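Agmatine ureohydrolase (Thermoplasma volcanium GSS1, PDB 3PZL) probably hydrolyses agmatine to putrescine and urea, as a manganese-dependent enzyme of the arginase family that binds two manganese ions per subunit. Local coordinates at residues E97-T102 and H124-G129; K136-V141 and S221-I226; L140-A145 and G174-I179; S147-S152 and R166-L171. One frame throughout, in Å; residues are numbered along the deposited sequence.

Contact 1. Residues E97-T102 and H124-G129; sequences EYVIDT and HSITVG. With MN (manganese (II) ion), chain F.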
# COMPACT_ATOMS: atom_id res chain seq x y z
N GLU B 97 17.78 20.69 19.92
CA GLU B 97 17.92 21.93 20.67
C GLU B 97 17.56 23.11 19.80
O GLU B 97 16.81 23.97 20.23
CB GLU B 97 19.33 22.12 21.23
CG GLU B 97 19.66 21.30 22.49
CD GLU B 97 21.05 20.58 22.35
OE1 GLU B 97 21.94 21.05 21.58
OE2 GLU B 97 21.25 19.52 23.02
N TYR B 98 18.07 23.16 18.58
CA TYR B 98 17.74 24.25 17.66
C TYR B 98 16.25 24.45 17.37
O TYR B 98 15.78 25.60 17.27
CB TYR B 98 18.52 24.14 16.35
CG TYR B 98 18.20 25.24 15.36
CD1 TYR B 98 18.58 26.56 15.60
CD2 TYR B 98 17.50 24.95 14.18
CE1 TYR B 98 18.27 27.58 14.69
CE2 TYR B 98 17.20 25.94 13.26
CZ TYR B 98 17.59 27.26 13.52
OH TYR B 98 17.27 28.23 12.59
N VAL B 99 15.50 23.35 17.23
CA VAL B 99 14.06 23.44 16.99
C VAL B 99 13.31 23.90 18.26
O VAL B 99 12.59 24.89 18.24
CB VAL B 99 13.48 22.12 16.45
CG1 VAL B 99 11.97 22.13 16.52
CG2 VAL B 99 13.90 21.89 15.02
N ILE B 100 13.53 23.20 19.36
CA ILE B 100 12.96 23.58 20.65
C ILE B 100 13.18 25.05 20.99
O ILE B 100 12.27 25.70 21.52
CB ILE B 100 13.50 22.73 21.79
CG1 ILE B 100 13.12 21.29 21.59
CG2 ILE B 100 12.93 23.19 23.12
CD1 ILE B 100 13.69 20.40 22.65
N ASP B 101 14.37 25.58 20.71
CA ASP B 101 14.67 27.00 20.93
C ASP B 101 13.87 27.82 19.96
O ASP B 101 13.46 28.91 20.29
CB ASP B 101 16.14 27.33 20.73
CG ASP B 101 17.02 26.71 21.78
OD1 ASP B 101 16.47 26.14 22.75
OD2 ASP B 101 18.25 26.79 21.64
N THR B 102 13.65 27.31 18.76
CA THR B 102 12.92 28.07 17.76
C THR B 102 11.45 28.14 18.15
O THR B 102 10.84 29.21 18.07
CB THR B 102 13.06 27.48 16.34
OG1 THR B 102 14.45 27.44 15.95
CG2 THR B 102 12.26 28.31 15.35
N HIS B 124 7.00 14.79 19.47
CA HIS B 124 6.43 15.38 20.68
C HIS B 124 7.43 16.32 21.35
O HIS B 124 7.06 17.14 22.18
CB HIS B 124 5.98 14.31 21.67
CG HIS B 124 4.94 14.78 22.63
ND1 HIS B 124 4.26 13.91 23.48
CD2 HIS B 124 4.44 16.03 22.85
CE1 HIS B 124 3.41 14.62 24.21
NE2 HIS B 124 3.51 15.91 23.86
N SER B 125 8.70 16.21 20.99
CA SER B 125 9.68 17.00 21.69
C SER B 125 9.60 18.47 21.33
O SER B 125 10.18 19.29 22.01
CB SER B 125 11.08 16.48 21.42
OG SER B 125 11.35 16.49 20.03
N ILE B 126 8.87 18.83 20.28
CA ILE B 126 8.67 20.23 20.00
C ILE B 126 7.88 20.96 21.09
O ILE B 126 7.99 22.17 21.23
CB ILE B 126 8.02 20.44 18.66
CG1 ILE B 126 6.64 19.78 18.61
CG2 ILE B 126 8.91 19.88 17.57
CD1 ILE B 126 5.86 20.08 17.35
N THR B 127 7.08 20.19 21.83
CA THR B 127 6.24 20.67 22.95
C THR B 127 7.07 21.32 24.06
O THR B 127 6.69 22.34 24.60
CB THR B 127 5.36 19.53 23.52
OG1 THR B 127 4.34 19.24 22.57
CG2 THR B 127 4.66 19.91 24.77
N VAL B 128 8.22 20.74 24.36
CA VAL B 128 9.14 21.30 25.33
C VAL B 128 9.28 22.82 25.09
O VAL B 128 9.16 23.63 26.03
CB VAL B 128 10.51 20.58 25.28
CG1 VAL B 128 11.52 21.22 26.20
CG2 VAL B 128 10.34 19.10 25.61
N GLY B 129 9.50 23.21 23.84
CA GLY B 129 9.67 24.60 23.48
C GLY B 129 8.53 25.39 24.06
O GLY B 129 8.74 26.24 24.93
MN MN F . 5.20 11.69 23.56
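Ile100 has the largest share of this contact and meets 124-129 with every branch of its side chain. Its CG1 lies against a backbone carbonyl, with Ile100 CG1 3.6 Å from Ser125 O. Its CG2 reaches farther along the other segment, and Ile100 CG2 lies 3.9 Å from Val128 CG1. The same methyl presses on the backbone, 3.5 Å from Gly129 N. The torsion explains this spread. CG1 is anti to the carbonyl carbon (chi1 -63°) and CG2 anti to the backbone N, so the two branches part over different residues. Gly129 has no side chain, and the backbones come close here: the CA atoms of Ile100 and Gly129 are 4.5 Å apart. Beside this, Val99 CG1 meets Ile126 CG2 at 3.9 Å, the two side chains crossing obliquely.

A second shell surrounds these residues. Val99 and Ile126 both rest on Ile42 of strand 37-42, and Ile100 also touches Tyr158. Ser125 turns its hydroxyl to Glu123. The contact joins helix 96-112 to the turn and helix after strand 116-121 of the arginase fold's parallel sheet. His124 comes just after that strand. Its ND1 binds a manganese ion at 2.4 Å, and Asp144, Asp148 and Asp229 complete that site. The far side of the ring is held too. His124 NE2 bonds to Ser227 OG, and Thr127 OG1 sits in the ring plane at its edge.

The chemistry is thus divided. Toward helix 96-112 the segment offers methyl groups and backbone, and the fit is one of shape. Polar bonds and metal coordination fix His124 instead.

Contact 2. Residues K136-V141 and S221-I226; sequences KDVDLV and SRRVYI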
# COMPACT_ATOMS: atom_id res chain seq x y z
N LYS B 136 3.13 31.33 35.08
CA LYS B 136 3.00 30.51 36.30
C LYS B 136 1.60 29.90 36.55
O LYS B 136 1.47 28.89 37.25
CB LYS B 136 3.42 31.31 37.53
CG LYS B 136 4.91 31.31 37.82
CD LYS B 136 5.23 32.16 39.08
CE LYS B 136 6.69 32.01 39.49
NZ LYS B 136 7.02 30.56 39.74
N ASP B 137 0.57 30.52 36.00
CA ASP B 137 -0.80 30.06 36.26
C ASP B 137 -1.24 28.93 35.33
O ASP B 137 -2.15 28.17 35.68
CB ASP B 137 -1.80 31.22 36.20
CG ASP B 137 -1.71 32.02 34.89
OD1 ASP B 137 -0.58 32.35 34.47
OD2 ASP B 137 -2.76 32.32 34.29
N VAL B 138 -0.59 28.84 34.17
CA VAL B 138 -0.94 27.87 33.13
C VAL B 138 -0.53 26.46 33.58
O VAL B 138 0.59 26.26 34.01
CB VAL B 138 -0.25 28.23 31.77
CG1 VAL B 138 -0.56 27.19 30.70
CG2 VAL B 138 -0.68 29.60 31.28
N ASP B 139 -1.44 25.50 33.47
CA ASP B 139 -1.10 24.08 33.68
C ASP B 139 -1.08 23.35 32.33
O ASP B 139 -1.67 23.81 31.35
CB ASP B 139 -2.12 23.42 34.59
CG ASP B 139 -1.99 23.87 36.06
OD1 ASP B 139 -2.80 23.41 36.90
OD2 ASP B 139 -1.06 24.66 36.39
N LEU B 140 -0.40 22.20 32.30
CA LEU B 140 -0.19 21.44 31.09
C LEU B 140 -1.04 20.18 31.10
O LEU B 140 -0.98 19.40 32.05
CB LEU B 140 1.28 21.08 30.95
CG LEU B 140 1.73 20.24 29.73
CD1 LEU B 140 1.61 21.00 28.44
CD2 LEU B 140 3.14 19.76 29.90
N VAL B 141 -1.84 19.99 30.04
CA VAL B 141 -2.69 18.80 29.93
C VAL B 141 -2.33 17.99 28.69
O VAL B 141 -2.56 18.44 27.57
CB VAL B 141 -4.20 19.11 29.90
CG1 VAL B 141 -4.96 17.81 29.98
CG2 VAL B 141 -4.61 20.04 31.06
N SER B 221 -7.00 24.25 37.64
CA SER B 221 -6.22 25.16 36.80
C SER B 221 -7.02 26.36 36.32
O SER B 221 -8.19 26.25 35.97
CB SER B 221 -5.75 24.40 35.58
OG SER B 221 -5.33 23.08 35.93
N ARG B 222 -6.37 27.51 36.26
CA ARG B 222 -7.04 28.69 35.76
C ARG B 222 -6.89 28.77 34.26
O ARG B 222 -7.81 29.13 33.55
CB ARG B 222 -6.47 29.94 36.42
CG ARG B 222 -6.57 29.92 37.94
CD ARG B 222 -6.00 31.17 38.53
NE ARG B 222 -6.04 31.13 39.99
CZ ARG B 222 -6.36 32.17 40.75
NH1 ARG B 222 -6.70 33.32 40.19
NH2 ARG B 222 -6.38 32.04 42.06
N ARG B 223 -5.71 28.44 33.77
CA ARG B 223 -5.47 28.34 32.35
C ARG B 223 -4.78 27.02 32.00
O ARG B 223 -4.17 26.37 32.87
CB ARG B 223 -4.66 29.56 31.88
CG ARG B 223 -5.49 30.84 31.83
CD ARG B 223 -4.61 32.02 32.08
NE ARG B 223 -4.02 32.58 30.88
CZ ARG B 223 -2.83 33.19 30.85
NH1 ARG B 223 -2.10 33.28 31.96
NH2 ARG B 223 -2.35 33.69 29.70
N VAL B 224 -4.87 26.60 30.74
CA VAL B 224 -4.09 25.44 30.31
C VAL B 224 -3.41 25.56 28.96
O VAL B 224 -3.68 26.47 28.15
CB VAL B 224 -4.90 24.15 30.37
CG1 VAL B 224 -5.37 23.88 31.79
CG2 VAL B 224 -6.08 24.18 29.39
N TYR B 225 -2.47 24.65 28.75
CA TYR B 225 -1.92 24.39 27.44
C TYR B 225 -2.23 22.92 27.19
O TYR B 225 -2.03 22.08 28.08
CB TYR B 225 -0.41 24.69 27.40
CG TYR B 225 0.22 24.41 26.05
CD1 TYR B 225 0.62 23.12 25.71
CD2 TYR B 225 0.40 25.43 25.11
CE1 TYR B 225 1.18 22.84 24.47
CE2 TYR B 225 0.97 25.17 23.86
CZ TYR B 225 1.36 23.87 23.54
OH TYR B 225 1.91 23.55 22.32
N ILE B 226 -2.72 22.62 25.98
CA ILE B 226 -3.12 21.25 25.65
C ILE B 226 -2.19 20.67 24.61
O ILE B 226 -2.08 21.18 23.50
CB ILE B 226 -4.55 21.16 25.12
CG1 ILE B 226 -5.50 21.97 25.99
CG2 ILE B 226 -4.97 19.70 25.04
CD1 ILE B 226 -6.93 21.96 25.54
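The Arg223 guanidinium has Val138 CG2 over one face, 4.0 Å above its plane and offset toward the rim. The Asp137 carboxylate stands at its edge, and the two planes are nearly coplanar, 29° apart. The arginine chain is bent at chi3 (89°). Arg223 NH1 and Asp137 OD2 form a salt bridge, although the place of OD2 is not certain. The Tyr225 ring meets Leu140 obliquely, with Leu140 CD1 3.6 Å from Tyr225 CD1. The two side chains lie side by side and point the same way. Tyr225 OH is held farther off by Asp269.

Between these groups the strands pair in parallel. Asp139 N donates to Arg223 O at 2.9 Å. Tyr225 N then bonds to Asp139 O at 2.8 Å, and Val141 N to Tyr225 O at 2.9 Å. On the opposite face Val141 CG2 packs on Val224 CG1 at 4.0 Å. There too Ser221 OG donates to Asp139 OD1 at 2.7 Å, on the anti side and tilted 32° out of the carboxylate plane. This ties the end of the preceding helix to the strand beside it.

Strands 138-143 and 223-229 are neighbours inside the parallel sheet of the arginase fold. Strand 265-271 flanks 223-229 on its other side, strand 176-180 flanks 138-143, and helix 251-261 packs on Val141 and Ile226.

Contact 3. Residues L140-A145 and G174-I179; sequences LVIVDA and GRITSI. With MN (manganese (II) ion), chain G; MN (manganese (II) ion), chain F.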
# COMPACT_ATOMS: atom_id res chain seq x y z
N LEU B 140 -0.40 22.20 32.30
CA LEU B 140 -0.19 21.44 31.09
C LEU B 140 -1.04 20.18 31.10
O LEU B 140 -0.98 19.40 32.05
CB LEU B 140 1.28 21.08 30.95
CG LEU B 140 1.73 20.24 29.73
CD1 LEU B 140 1.61 21.00 28.44
CD2 LEU B 140 3.14 19.76 29.90
N VAL B 141 -1.84 19.99 30.04
CA VAL B 141 -2.69 18.80 29.93
C VAL B 141 -2.33 17.99 28.69
O VAL B 141 -2.56 18.44 27.57
CB VAL B 141 -4.20 19.11 29.90
CG1 VAL B 141 -4.96 17.81 29.98
CG2 VAL B 141 -4.61 20.04 31.06
N ILE B 142 -1.80 16.80 28.93
CA ILE B 142 -1.25 15.98 27.88
C ILE B 142 -2.10 14.72 27.58
O ILE B 142 -2.50 14.00 28.51
CB ILE B 142 0.19 15.53 28.22
CG1 ILE B 142 1.04 16.73 28.64
CG2 ILE B 142 0.81 14.80 27.02
CD1 ILE B 142 2.48 16.42 28.86
N VAL B 143 -2.38 14.48 26.30
CA VAL B 143 -2.99 13.23 25.87
C VAL B 143 -1.88 12.44 25.26
O VAL B 143 -1.22 12.91 24.36
CB VAL B 143 -4.03 13.44 24.79
CG1 VAL B 143 -4.40 12.09 24.15
CG2 VAL B 143 -5.24 14.16 25.36
N ASP B 144 -1.68 11.22 25.77
CA ASP B 144 -0.51 10.36 25.39
C ASP B 144 -0.69 8.91 25.86
O ASP B 144 -1.31 8.67 26.89
CB ASP B 144 0.81 10.95 25.94
CG ASP B 144 2.05 10.42 25.21
OD1 ASP B 144 2.06 9.19 24.96
OD2 ASP B 144 3.02 11.19 24.87
N ALA B 145 -0.17 7.95 25.10
CA ALA B 145 -0.13 6.53 25.51
C ALA B 145 1.06 6.19 26.41
O ALA B 145 1.03 5.19 27.11
CB ALA B 145 -0.13 5.60 24.31
N GLY B 174 2.50 19.46 40.57
CA GLY B 174 1.10 19.87 40.49
C GLY B 174 0.70 20.66 39.26
O GLY B 174 -0.44 21.11 39.14
N ARG B 175 1.63 20.83 38.34
CA ARG B 175 1.37 21.64 37.18
C ARG B 175 1.02 20.85 35.91
O ARG B 175 0.56 21.43 34.93
CB ARG B 175 2.55 22.58 36.98
CG ARG B 175 2.47 23.83 37.84
CD ARG B 175 2.15 25.04 36.99
NE ARG B 175 3.33 25.90 36.86
CZ ARG B 175 3.65 26.67 35.81
NH1 ARG B 175 2.88 26.71 34.72
NH2 ARG B 175 4.77 27.39 35.83
N ILE B 176 1.20 19.53 35.94
CA ILE B 176 1.18 18.67 34.74
C ILE B 176 0.30 17.43 34.94
O ILE B 176 0.42 16.73 35.94
CB ILE B 176 2.63 18.21 34.36
CG1 ILE B 176 3.54 19.41 34.05
CG2 ILE B 176 2.63 17.22 33.18
CD1 ILE B 176 5.02 19.10 34.11
N THR B 177 -0.54 17.15 33.96
CA THR B 177 -1.37 15.96 33.90
C THR B 177 -1.17 15.31 32.53
O THR B 177 -1.07 16.01 31.53
CB THR B 177 -2.82 16.37 33.94
OG1 THR B 177 -2.96 17.46 34.85
CG2 THR B 177 -3.73 15.19 34.31
N SER B 178 -1.17 13.99 32.47
CA SER B 178 -1.08 13.29 31.18
C SER B 178 -2.04 12.11 31.13
O SER B 178 -1.98 11.23 31.97
CB SER B 178 0.35 12.83 30.94
OG SER B 178 0.53 12.43 29.61
N ILE B 179 -2.94 12.12 30.16
CA ILE B 179 -4.04 11.17 30.13
C ILE B 179 -3.97 10.15 29.00
O ILE B 179 -3.64 10.48 27.84
CB ILE B 179 -5.38 11.90 29.99
CG1 ILE B 179 -5.57 12.86 31.16
CG2 ILE B 179 -6.54 10.90 29.95
CD1 ILE B 179 -6.94 13.50 31.17
MN MN G . 3.42 9.00 23.03
MN MN F . 5.20 11.69 23.56
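Leu140 to Val143 pair with Ile176 to Ile179 as parallel neighbours. They are the two strands of a beta-alpha-beta unit whose helix is 163-171. The short strand segments run 16° apart.

Five backbone hydrogen bonds form the ladder. Leu140 N bonds to Arg175 O at 2.9 Å, and Thr177 N to Leu140 O at 3.0 Å. Ile142 N bonds to Thr177 O at 2.8 Å, and Ile179 N in turn to Ile142 O. Asp144 N closes the series on Ile179 O at 2.9 Å, so the pairing continues to the metal ligand itself.

Apolar contacts lie mainly on the face of Leu140, Ile142 and Ile176. Leu140 CD2 rests 4.2 Å from Ile176 CG2, the two side chains lying side by side and pointing the same way. A hydroxyl also packs on carbon on this face. Ser178 has OG anti to the backbone N (chi1 -167°). That turns it over the neighbouring strand, where Ser178 OG is 3.4 Å from Ile142 CB. Val141 and Ile179 occupy the other face and meet helix 202-220.

Metal coordination takes over where strand 138-143 ends. Asp144 bridges the two manganese ions, as its equivalent does in other arginase-family enzymes. Asp148, His124 and Asp229 share one ion with it; His146, Asp229 and Asp231 belong to the site of the other. His146 N also bonds to Asp144 OD1, which helps to set the carboxylate. Its two oxygens are divided between the ions: Asp144 OD1 lies 2.4 Å from one manganese and Asp144 OD2 2.6 Å from the other.

Contact 4. Residues S147-S152 and R166-L171; sequences SDFRSS and RALDLL. With MN (manganese (II) ion), chain F.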
# COMPACT_ATOMS: atom_id res chain seq x y z
N SER B 147 4.21 7.73 29.21
CA SER B 147 4.76 8.79 30.05
C SER B 147 6.11 9.17 29.48
O SER B 147 7.12 8.57 29.81
CB SER B 147 4.95 8.30 31.47
OG SER B 147 5.77 7.15 31.53
N ASP B 148 6.14 10.12 28.57
CA ASP B 148 7.41 10.50 27.97
C ASP B 148 8.24 11.15 29.08
O ASP B 148 8.60 12.31 29.02
CB ASP B 148 7.20 11.47 26.80
CG ASP B 148 5.94 11.18 26.01
OD1 ASP B 148 5.65 10.00 25.70
OD2 ASP B 148 5.23 12.16 25.68
N PHE B 149 8.52 10.35 30.11
CA PHE B 149 9.08 10.82 31.36
C PHE B 149 10.28 9.96 31.59
O PHE B 149 10.18 8.93 32.23
CB PHE B 149 8.06 10.58 32.48
CG PHE B 149 8.51 10.99 33.85
CD1 PHE B 149 8.36 12.31 34.29
CD2 PHE B 149 9.00 10.03 34.73
CE1 PHE B 149 8.75 12.67 35.57
CE2 PHE B 149 9.39 10.38 36.00
CZ PHE B 149 9.27 11.71 36.42
N ARG B 150 11.41 10.37 31.02
CA ARG B 150 12.61 9.58 31.04
C ARG B 150 13.71 10.59 31.16
O ARG B 150 13.68 11.61 30.50
CB ARG B 150 12.73 8.81 29.72
CG ARG B 150 13.37 7.41 29.83
CD ARG B 150 13.47 6.74 28.46
NE ARG B 150 13.59 5.27 28.52
CZ ARG B 150 12.65 4.41 28.13
NH1 ARG B 150 11.49 4.83 27.66
NH2 ARG B 150 12.85 3.11 28.21
N SER B 151 14.69 10.32 32.01
CA SER B 151 15.74 11.31 32.21
C SER B 151 16.52 11.59 30.91
O SER B 151 16.80 12.74 30.59
CB SER B 151 16.66 10.90 33.36
OG SER B 151 17.03 12.06 34.12
N SER B 152 16.84 10.53 30.15
CA SER B 152 17.45 10.68 28.83
C SER B 152 17.26 9.43 27.94
O SER B 152 17.06 8.32 28.44
CB SER B 152 18.95 11.01 28.95
OG SER B 152 19.49 11.34 27.69
N ARG B 166 11.31 16.76 30.99
CA ARG B 166 11.73 18.13 30.73
C ARG B 166 10.63 19.14 31.09
O ARG B 166 10.93 20.30 31.39
CB ARG B 166 12.18 18.27 29.27
CG ARG B 166 13.65 18.67 29.04
CD ARG B 166 14.64 18.13 30.06
NE ARG B 166 15.00 16.75 29.74
CZ ARG B 166 15.11 15.78 30.65
NH1 ARG B 166 14.89 16.03 31.94
NH2 ARG B 166 15.44 14.56 30.25
N ALA B 167 9.38 18.69 31.08
CA ALA B 167 8.26 19.55 31.45
C ALA B 167 8.21 19.79 32.96
O ALA B 167 8.03 20.92 33.40
CB ALA B 167 6.95 18.97 30.95
N LEU B 168 8.39 18.72 33.73
CA LEU B 168 8.48 18.80 35.18
C LEU B 168 9.65 19.69 35.62
O LEU B 168 9.50 20.50 36.54
CB LEU B 168 8.59 17.40 35.78
CG LEU B 168 8.46 17.22 37.30
CD1 LEU B 168 7.23 17.93 37.82
CD2 LEU B 168 8.39 15.76 37.67
N ASP B 169 10.79 19.56 34.95
CA ASP B 169 11.95 20.39 35.25
C ASP B 169 11.58 21.87 35.15
O ASP B 169 12.09 22.69 35.90
CB ASP B 169 13.13 20.10 34.29
CG ASP B 169 13.86 18.78 34.61
OD1 ASP B 169 13.57 18.12 35.64
OD2 ASP B 169 14.73 18.41 33.81
N LEU B 170 10.67 22.19 34.22
CA LEU B 170 10.29 23.58 33.98
C LEU B 170 9.18 24.08 34.89
O LEU B 170 9.21 25.23 35.32
CB LEU B 170 9.91 23.80 32.52
CG LEU B 170 11.11 23.87 31.56
CD1 LEU B 170 10.74 23.47 30.14
CD2 LEU B 170 11.73 25.25 31.61
N LEU B 171 8.21 23.22 35.19
CA LEU B 171 7.00 23.67 35.89
C LEU B 171 6.99 23.31 37.36
O LEU B 171 6.48 24.06 38.17
CB LEU B 171 5.75 23.11 35.22
CG LEU B 171 5.68 23.55 33.76
CD1 LEU B 171 4.61 22.78 33.02
CD2 LEU B 171 5.50 25.08 33.64
MN MN F . 5.20 11.69 23.56
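Phe149 and Leu168 make the tight part of this contact. Leu168 CD2 comes to the edge of the phenyl ring, near its plane, and is 3.8 Å from Phe149 CE1. Phe149 has CG anti to its own backbone N (chi1 179°), which swings the ring toward the helix. Both residues are buried. Other groups complete the setting of the ring: Phe194 meets it nearly at right angles, Arg165 makes a cation-pi contact, and Phe199 of strand 198-201 also touches it.

The other side is looser and nearer solvent. Arg166 bends at chi2 and chi3 and brings its guanidinium edge toward the carbonyl of Ser151. The model puts these groups too close together, so the detail there is doubtful. More clearly, Arg166 NH1 forms a salt bridge with Asp169 OD2 at 3.0 Å, one turn along the same helix. The donor approaches from above the carboxylate plane. Arg166 NE bonds to Lys157 O. Ser151 is exposed, and Arg150 NH1 forms a salt bridge with Glu69 of the second subunit.

Just before Phe149, Asp148 binds manganese through OD2 at 2.2 Å, with Asp148 OD1 farther off at 2.8 Å, alongside His124, Asp144 and Asp229. Helix 163-171 therefore packs beside a metal-binding loop. With Asp144 and His146, Asp148 gives the Asp-x-His-x-Asp motif that marks the binuclear manganese site of the arginase family.

How the contacts relate
From the N terminus, contact 1 closes first. It joins helix 96-112 to the start of helix 126-132, closing a loop that holds strand 116-121, and is complete before the others open. Strand 138-143 then opens contacts 2 and 3, which share Leu140 and Val141. Contact 3 closes the shorter loop, at strand 176-180. Contact 2 closes the longer one, at strand 223-229 on the strand's other edge. Contact 4 nests inside both, and its helix covers the Leu140 face, where Ala167 and Leu171 pack on Leu140. Contacts 1, 3 and 4 meet at one manganese ion, through His124, Asp144 and Asp148. Contact 2 ties the sheet together farther from the metals.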